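Local coordinates for protein meta cleavage compound hydrolase (Janthinobacterium, PDB 1J1I) that is a serine hydrolase of carbazole degradation that probably cleaves a carbon-carbon bond of the meta-cleavage product to release anthranilate, with an alpha/beta-hydrolase fold, at residues Val135-Ala140 with Glu269-Ala274; Val227-Gly230 with Val235-Val238. All blocks are in the same frame, centred on the assembly; numbering follows the deposited sequence.

The two contacts have their centres about 10 Å apart and share one mixed beta-sheet, in which strands 131-137 and 225-230 are parallel neighbours. Along the chain, Val135-Ala140 comes first, then both segments of contact 2, and Glu269-Ala274 last. Contact 1 joins strand 131-137 to the C-terminal helix 268-281; contact 2 joins strand 225-230 to the loop leading into helix 238-247. They meet directly: Leu136 O lies 2.6 Å from Val228 N and Gly138 N lies 3.0 Å from Val228 O, both probable hydrogen bonds. All three touching residues of contact 1 are buried, while contact 2 is partly buried and frames the loop bearing Asp233, probably the triad acid beside Ser114 and His261.

Contact 1. Residues Val135-Ala140 with Glu269-Ala274; sequences VLMGSA and EDFANA
Met137 and Phe271 carry most of this contact, which packs the C-terminal end of strand 131-137 against helix 268-281. From Met137 CB, 4.2 Å from Phe271 CE1, the side chain runs out toward the ring. Its CG closes to 3.8 Å of the same CE1, with CG anti to the backbone N (chi1 -172°), which directs the chain at the helix. A bend at chi2 sets the sulfur beside the ring: Met137 SD lies 4.7 Å from the centroid of Phe271 and 33° off its normal, an oblique Met-aromatic contact. A second bend, at chi3, turns the terminal methyl onto the ring, where Met137 CE stands 3.5 Å from Phe271 CZ and equally close to CE1. Phe271 reaches across a backbone gap that is still 9.4 Å between Met137 CA and Phe271 CA. Val135, two residues back on the same side of the strand, adds a looser touch, its CG1 lying 4.3 Å from Phe271 CZ. Were this phenylalanine an alanine, Met137 CE and SD would probably lose their aromatic partner, leaving a gap between strand and helix and the thioether more able to turn. A helix layered on the central sheet is the build of the alpha/beta-hydrolase fold, and the Met137 side chain lies about 8 Å from that of Ser114, probably the nucleophile. Elsewhere the helix has a polar tie to the sheet, Asp270 OD2 to Tyr254 OH; between these two segments no hydrogen bond crosses, and the attraction is dispersion and sulfur-aromatic contact among buried side chains.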
loop_
_atom_site.group_PDB
_atom_site.type_symbol
_atom_site.label_atom_id
_atom_site.label_comp_id
_atom_site.label_asym_id
_atom_site.label_seq_id
_atom_site.Cartn_x
_atom_site.Cartn_y
_atom_site.Cartn_z
ATOM N N VAL A 135 -7.291 -10.419 1.322
ATOM C CA VAL A 135 -6.872 -9.186 1.988
ATOM C C VAL A 135 -6.826 -9.473 3.479
ATOM O O VAL A 135 -7.840 -9.815 4.078
ATOM C CB VAL A 135 -7.864 -8.032 1.727
ATOM C CG1 VAL A 135 -7.438 -6.783 2.512
ATOM C CG2 VAL A 135 -7.923 -7.729 0.232
ATOM N N LEU A 136 -5.640 -9.364 4.067
ATOM C CA LEU A 136 -5.466 -9.614 5.486
ATOM C C LEU A 136 -5.272 -8.257 6.147
ATOM O O LEU A 136 -4.325 -7.534 5.845
ATOM C CB LEU A 136 -4.247 -10.506 5.714
ATOM C CG LEU A 136 -4.317 -11.863 5.006
ATOM C CD1 LEU A 136 -2.961 -12.542 5.093
ATOM C CD2 LEU A 136 -5.412 -12.731 5.638
ATOM N N MET A 137 -6.185 -7.915 7.043
ATOM C CA MET A 137 -6.150 -6.619 7.706
ATOM C C MET A 137 -6.009 -6.811 9.208
ATOM O O MET A 137 -6.957 -7.231 9.874
ATOM C CB MET A 137 -7.447 -5.875 7.377
ATOM C CG MET A 137 -7.500 -4.429 7.819
ATOM S SD MET A 137 -9.088 -4.026 8.551
ATOM C CE MET A 137 -10.261 -4.732 7.354
ATOM N N GLY A 138 -4.827 -6.500 9.738
ATOM C CA GLY A 138 -4.590 -6.672 11.161
ATOM C C GLY A 138 -4.954 -8.103 11.496
ATOM O O GLY A 138 -5.387 -8.423 12.608
ATOM N N SER A 139 -4.758 -8.968 10.508
ATOM C CA SER A 139 -5.090 -10.380 10.620
ATOM C C SER A 139 -4.358 -11.201 11.665
ATOM O O SER A 139 -3.152 -11.064 11.870
ATOM C CB SER A 139 -4.906 -11.068 9.266
ATOM O OG SER A 139 -5.179 -12.456 9.371
ATOM N N ALA A 140 -5.117 -12.072 12.318
ATOM C CA ALA A 140 -4.571 -12.981 13.300
ATOM C C ALA A 140 -3.915 -14.094 12.474
ATOM O O ALA A 140 -4.132 -14.180 11.261
ATOM C CB ALA A 140 -5.696 -13.548 14.159
ATOM N N GLU A 269 -12.647 5.170 4.156
ATOM C CA GLU A 269 -12.352 5.603 2.792
ATOM C C GLU A 269 -10.969 5.139 2.349
ATOM O O GLU A 269 -10.785 4.654 1.228
ATOM C CB GLU A 269 -12.436 7.125 2.692
ATOM C CG GLU A 269 -13.846 7.673 2.813
ATOM C CD GLU A 269 -14.345 8.276 1.512
ATOM O OE1 GLU A 269 -13.777 9.303 1.072
ATOM O OE2 GLU A 269 -15.303 7.724 0.927
ATOM N N ASP A 270 -9.997 5.300 3.238
ATOM C CA ASP A 270 -8.629 4.901 2.950
ATOM C C ASP A 270 -8.585 3.396 2.690
ATOM O O ASP A 270 -8.067 2.946 1.672
ATOM C CB ASP A 270 -7.719 5.270 4.130
ATOM C CG ASP A 270 -6.246 4.998 3.846
ATOM O OD1 ASP A 270 -5.396 5.359 4.686
ATOM O OD2 ASP A 270 -5.941 4.419 2.787
ATOM N N PHE A 271 -9.145 2.617 3.608
ATOM C CA PHE A 271 -9.149 1.169 3.454
ATOM C C PHE A 271 -9.884 0.686 2.205
ATOM O O PHE A 271 -9.385 -0.181 1.485
ATOM C CB PHE A 271 -9.780 0.492 4.670
ATOM C CG PHE A 271 -9.906 -0.991 4.512
ATOM C CD1 PHE A 271 -8.823 -1.827 4.779
ATOM C CD2 PHE A 271 -11.078 -1.548 4.008
ATOM C CE1 PHE A 271 -8.902 -3.197 4.536
ATOM C CE2 PHE A 271 -11.164 -2.914 3.762
ATOM C CZ PHE A 271 -10.074 -3.740 4.028
ATOM N N ALA A 272 -11.076 1.228 1.973
ATOM C CA ALA A 272 -11.890 0.839 0.829
ATOM C C ALA A 272 -11.189 1.106 -0.492
ATOM O O ALA A 272 -11.234 0.282 -1.403
ATOM C CB ALA A 272 -13.234 1.572 0.864
ATOM N N ASN A 273 -10.556 2.269 -0.595
ATOM C CA ASN A 273 -9.848 2.642 -1.810
ATOM C C ASN A 273 -8.630 1.767 -2.047
ATOM O O ASN A 273 -8.355 1.376 -3.177
ATOM C CB ASN A 273 -9.438 4.114 -1.750
ATOM C CG ASN A 273 -10.509 5.035 -2.303
ATOM O OD1 ASN A 273 -11.691 4.897 -1.987
ATOM N ND2 ASN A 273 -10.096 5.985 -3.131
ATOM N N ALA A 274 -7.900 1.460 -0.981
ATOM C CA ALA A 274 -6.720 0.616 -1.096
ATOM C C ALA A 274 -7.151 -0.772 -1.569
ATOM O O ALA A 274 -6.452 -1.425 -2.356
ATOM C CB ALA A 274 -6.014 0.516 0.253
#

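Contact 2. Residues Val227-Gly230 with Val235-Val238; sequences VVQG and VVPV
Gln229 spans the gap from strand 225-230 to the loop Val235-Val238, its CA lying 6.4 Å from Val238 CA. Val227 and Val228 precede it on the strand and lead up to this one reaching side chain. Gln229 turns to the loop with CG anti to the backbone N (chi1 -179°), and its CG passes 3.9 Å from Val238 CA. A bend at chi2 (65°) then carries the amide to Val236, whose carbonyl O stands 2.8 Å from Gln229 NE2. On the other branch of the amide, Gln229 OE1 comes 3.7 Å from Val236 CG1, a van der Waals contact. The NE2 group also turns back on its own strand, donating to Gly230 O at 3.0 Å with an N-H...O angle of 156° and tilted from that carbonyl's plane, which helps fix the amide's rotation. OD1 of Asp233, probably the triad acid, accepts from Val235 N and Val236 N, while a weak bond from Gln229 NE2 reaches OD2, which makes Gln229 a plausible second-shell residue. Gly230, last in the strand, meets the loop through its carbonyl, with O 4.4 Å from Val238 CB. The contact thus closes the turn from strand 225-230 into helix 238-247: strand 131-137 lies next to that strand on one side and 251-256 on the other, with Val236 packed on His261.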
loop_
_atom_site.group_PDB
_atom_site.type_symbol
_atom_site.label_atom_id
_atom_site.label_comp_id
_atom_site.label_asym_id
_atom_site.label_seq_id
_atom_site.Cartn_x
_atom_site.Cartn_y
_atom_site.Cartn_z
ATOM N N VAL A 227 -1.665 -7.347 2.437
ATOM C CA VAL A 227 -1.535 -7.322 3.891
ATOM C C VAL A 227 -1.702 -5.862 4.313
ATOM O O VAL A 227 -0.840 -5.025 4.026
ATOM C CB VAL A 227 -0.144 -7.837 4.349
ATOM C CG1 VAL A 227 -0.044 -7.813 5.865
ATOM C CG2 VAL A 227 0.086 -9.257 3.828
ATOM N N VAL A 228 -2.825 -5.557 4.959
ATOM C CA VAL A 228 -3.112 -4.195 5.420
ATOM C C VAL A 228 -2.793 -4.136 6.903
ATOM O O VAL A 228 -3.195 -5.021 7.660
ATOM C CB VAL A 228 -4.594 -3.822 5.199
ATOM C CG1 VAL A 228 -4.857 -2.406 5.702
ATOM C CG2 VAL A 228 -4.944 -3.932 3.721
ATOM N N GLN A 229 -2.096 -3.087 7.327
ATOM C CA GLN A 229 -1.690 -2.993 8.718
ATOM C C GLN A 229 -1.587 -1.579 9.276
ATOM O O GLN A 229 -1.007 -0.686 8.645
ATOM C CB GLN A 229 -0.336 -3.687 8.881
ATOM C CG GLN A 229 0.213 -3.705 10.290
ATOM C CD GLN A 229 -0.644 -4.524 11.232
ATOM O OE1 GLN A 229 -1.069 -5.632 10.900
ATOM N NE2 GLN A 229 -0.895 -3.987 12.419
ATOM N N GLY A 230 -2.150 -1.399 10.467
ATOM C CA GLY A 230 -2.094 -0.115 11.147
ATOM C C GLY A 230 -0.760 -0.054 11.867
ATOM O O GLY A 230 -0.358 -1.009 12.530
ATOM N N VAL A 235 -2.690 -4.873 19.118
ATOM C CA VAL A 235 -3.015 -6.299 19.138
ATOM C C VAL A 235 -2.059 -7.041 18.208
ATOM O O VAL A 235 -1.423 -8.014 18.603
ATOM C CB VAL A 235 -4.471 -6.548 18.678
ATOM C CG1 VAL A 235 -4.801 -8.039 18.763
ATOM C CG2 VAL A 235 -5.432 -5.738 19.536
ATOM N N VAL A 236 -1.970 -6.576 16.966
ATOM C CA VAL A 236 -1.072 -7.170 15.981
ATOM C C VAL A 236 -0.017 -6.130 15.618
ATOM O O VAL A 236 -0.290 -5.197 14.864
ATOM C CB VAL A 236 -1.826 -7.582 14.699
ATOM C CG1 VAL A 236 -0.837 -8.052 13.634
ATOM C CG2 VAL A 236 -2.824 -8.680 15.016
ATOM N N PRO A 237 1.206 -6.278 16.153
ATOM C CA PRO A 237 2.306 -5.344 15.886
ATOM C C PRO A 237 2.568 -5.187 14.391
ATOM O O PRO A 237 2.324 -6.111 13.615
ATOM C CB PRO A 237 3.491 -5.984 16.606
ATOM C CG PRO A 237 2.838 -6.761 17.718
ATOM C CD PRO A 237 1.655 -7.377 17.023
ATOM N N VAL A 238 3.076 -4.023 13.993
ATOM C CA VAL A 238 3.357 -3.776 12.583
ATOM C C VAL A 238 4.391 -4.764 12.041
ATOM O O VAL A 238 4.357 -5.120 10.860
ATOM C CB VAL A 238 3.847 -2.318 12.348
ATOM C CG1 VAL A 238 5.179 -2.087 13.035
ATOM C CG2 VAL A 238 3.957 -2.045 10.862
#